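Local coordinates for protein antigen 43 (Escherichia coli, PDB 4KH3) that self-associates between cells to cause bacterial clumping, and probably promotes biofilm formation, as an autotransporter adhesin, at residues A[22-27]-A[52-57]. Numbering follows the deposited sequence.
Sequences HDNQFV and GQWIKA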
loop_
_atom_site.group_PDB
_atom_site.type_symbol
_atom_site.label_atom_id
_atom_site.label_comp_id
_atom_site.label_asym_id
_atom_site.label_seq_id
_atom_site.Cartn_x
_atom_site.Cartn_y
_atom_site.Cartn_z
ATOM N N HIS A 22 20.407 5.313 -45.248
ATOM C CA HIS A 22 20.444 6.759 -45.063
ATOM C C HIS A 22 19.707 7.587 -46.127
ATOM O O HIS A 22 19.913 8.795 -46.223
ATOM C CB HIS A 22 21.888 7.230 -44.867
ATOM C CG HIS A 22 22.611 6.488 -43.788
ATOM N ND1 HIS A 22 22.451 6.770 -42.448
ATOM C CD2 HIS A 22 23.490 5.451 -43.848
ATOM C CE1 HIS A 22 23.196 5.945 -41.729
ATOM N NE2 HIS A 22 23.834 5.139 -42.557
ATOM N N ASP A 23 18.839 6.942 -46.900
ATOM C CA ASP A 23 17.941 7.664 -47.799
ATOM C C ASP A 23 17.070 8.626 -46.997
ATOM O O ASP A 23 16.618 8.305 -45.890
ATOM C CB ASP A 23 16.986 6.713 -48.537
ATOM C CG ASP A 23 17.690 5.754 -49.491
ATOM O OD1 ASP A 23 18.810 6.058 -49.970
ATOM O OD2 ASP A 23 17.092 4.682 -49.764
ATOM N N ASN A 24 16.820 9.799 -47.562
ATOM C CA ASN A 24 15.842 10.709 -47.002
ATOM C C ASN A 24 14.621 10.741 -47.899
ATOM O O ASN A 24 14.747 10.679 -49.116
ATOM C CB ASN A 24 16.408 12.124 -46.893
ATOM C CG ASN A 24 17.655 12.186 -46.061
ATOM O OD1 ASN A 24 17.597 12.221 -44.830
ATOM N ND2 ASN A 24 18.801 12.221 -46.727
ATOM N N GLN A 25 13.441 10.840 -47.302
ATOM C CA GLN A 25 12.248 11.177 -48.061
ATOM C C GLN A 25 11.684 12.437 -47.449
ATOM O O GLN A 25 11.334 12.452 -46.271
ATOM C CB GLN A 25 11.220 10.059 -47.995
ATOM C CG GLN A 25 9.866 10.407 -48.623
ATOM C CD GLN A 25 8.876 9.254 -48.499
ATOM O OE1 GLN A 25 8.479 8.872 -47.397
ATOM N NE2 GLN A 25 8.500 8.677 -49.628
ATOM N N PHE A 26 11.625 13.504 -48.236
ATOM C CA PHE A 26 11.118 14.775 -47.746
ATOM C C PHE A 26 9.690 14.966 -48.236
ATOM O O PHE A 26 9.444 15.137 -49.432
ATOM C CB PHE A 26 12.001 15.934 -48.214
ATOM C CG PHE A 26 13.434 15.815 -47.796
ATOM C CD1 PHE A 26 13.823 16.136 -46.500
ATOM C CD2 PHE A 26 14.407 15.408 -48.707
ATOM C CE1 PHE A 26 15.162 16.041 -46.104
ATOM C CE2 PHE A 26 15.748 15.306 -48.329
ATOM C CZ PHE A 26 16.127 15.624 -47.024
ATOM N N VAL A 27 8.742 14.930 -47.307
ATOM C CA VAL A 27 7.337 14.912 -47.684
ATOM C C VAL A 27 6.685 16.248 -47.411
ATOM O O VAL A 27 6.574 16.673 -46.259
ATOM C CB VAL A 27 6.569 13.830 -46.927
ATOM C CG1 VAL A 27 5.166 13.698 -47.485
ATOM C CG2 VAL A 27 7.316 12.512 -46.994
ATOM N N GLY A 52 15.866 8.982 -43.237
ATOM C CA GLY A 52 14.567 8.928 -42.602
ATOM C C GLY A 52 13.476 9.595 -43.425
ATOM O O GLY A 52 13.735 10.145 -44.507
ATOM N N GLN A 53 12.249 9.519 -42.916
ATOM C CA GLN A 53 11.111 10.168 -43.549
ATOM C C GLN A 53 10.865 11.467 -42.811
ATOM O O GLN A 53 10.580 11.455 -41.617
ATOM C CB GLN A 53 9.869 9.280 -43.465
ATOM C CG GLN A 53 8.662 9.820 -44.214
ATOM C CD GLN A 53 7.415 8.944 -44.047
ATOM O OE1 GLN A 53 6.969 8.686 -42.924
ATOM N NE2 GLN A 53 6.849 8.487 -45.168
ATOM N N TRP A 54 11.003 12.582 -43.518
ATOM C CA TRP A 54 10.830 13.908 -42.939
ATOM C C TRP A 54 9.484 14.431 -43.393
ATOM O O TRP A 54 9.287 14.712 -44.577
ATOM C CB TRP A 54 11.953 14.855 -43.403
ATOM C CG TRP A 54 13.328 14.315 -43.126
ATOM C CD1 TRP A 54 13.981 13.341 -43.829
ATOM C CD2 TRP A 54 14.208 14.693 -42.057
ATOM N NE1 TRP A 54 15.213 13.093 -43.268
ATOM C CE2 TRP A 54 15.378 13.909 -42.180
ATOM C CE3 TRP A 54 14.124 15.618 -41.010
ATOM C CZ2 TRP A 54 16.454 14.020 -41.296
ATOM C CZ3 TRP A 54 15.199 15.731 -40.128
ATOM C CH2 TRP A 54 16.348 14.937 -40.282
ATOM N N ILE A 55 8.539 14.526 -42.467
ATOM C CA ILE A 55 7.240 15.075 -42.813
ATOM C C ILE A 55 7.353 16.553 -42.533
ATOM O O ILE A 55 7.467 16.964 -41.381
ATOM C CB ILE A 55 6.096 14.484 -41.967
ATOM C CG1 ILE A 55 6.190 12.953 -41.913
ATOM C CG2 ILE A 55 4.761 14.917 -42.525
ATOM C CD1 ILE A 55 6.071 12.266 -43.272
ATOM N N LYS A 56 7.347 17.354 -43.588
ATOM C CA LYS A 56 7.579 18.780 -43.437
ATOM C C LYS A 56 6.284 19.548 -43.239
ATOM O O LYS A 56 5.188 18.984 -43.347
ATOM C CB LYS A 56 8.340 19.321 -44.650
ATOM C CG LYS A 56 9.583 18.504 -44.986
ATOM C CD LYS A 56 10.377 19.119 -46.125
ATOM C CE LYS A 56 10.985 20.453 -45.704
ATOM N NZ LYS A 56 11.795 20.327 -44.442
ATOM N N ALA A 57 6.423 20.839 -42.957
ATOM C CA ALA A 57 5.281 21.725 -42.787
ATOM C C ALA A 57 4.243 21.539 -43.907
ATOM O O ALA A 57 4.545 21.679 -45.098
ATOM C CB ALA A 57 5.757 23.179 -42.710
#
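Gln25 and Gln53, both buried, run side by side from neighbouring parallel strands, and Gln53 NE2 gives a hydrogen bond to Gln25 OE1 at 2.8 Å. Both side chains have CG anti to the backbone N (chi1 173° in Gln25) and stay extended beyond it, which sets the amides alongside each other; a similar last torsion turns both planes alike, 15° apart, with the donor almost in line with the acceptor's C=O. Gln53 OE1 in turn accepts from Gln72 NE2, which carries the amide hydrogen bonding on to strand 71-74. Further along this face, Val27 CG2 packs against Ile55 CD1 at 3.9 Å.

On the other face, Phe26 and Trp54 form an offset stack, the phenyl centroid 4.9 Å from that of the five-membered ring and the planes 28° apart. Phe26 CE1 sits over one indole face, 3.7 Å from Trp54 CD1. At the indole edge, Trp54 NE1 donates to Asn24 OD1 at 3.0 Å, a bent bond with the acceptor tilted out of the ring plane. Five backbone hydrogen bonds link the strands, stacking Gln25 on Gln53, Phe26 on Trp54 and Val27 on Ile55 between successive coils, as in the right-handed beta-helix of autotransporter passenger domains.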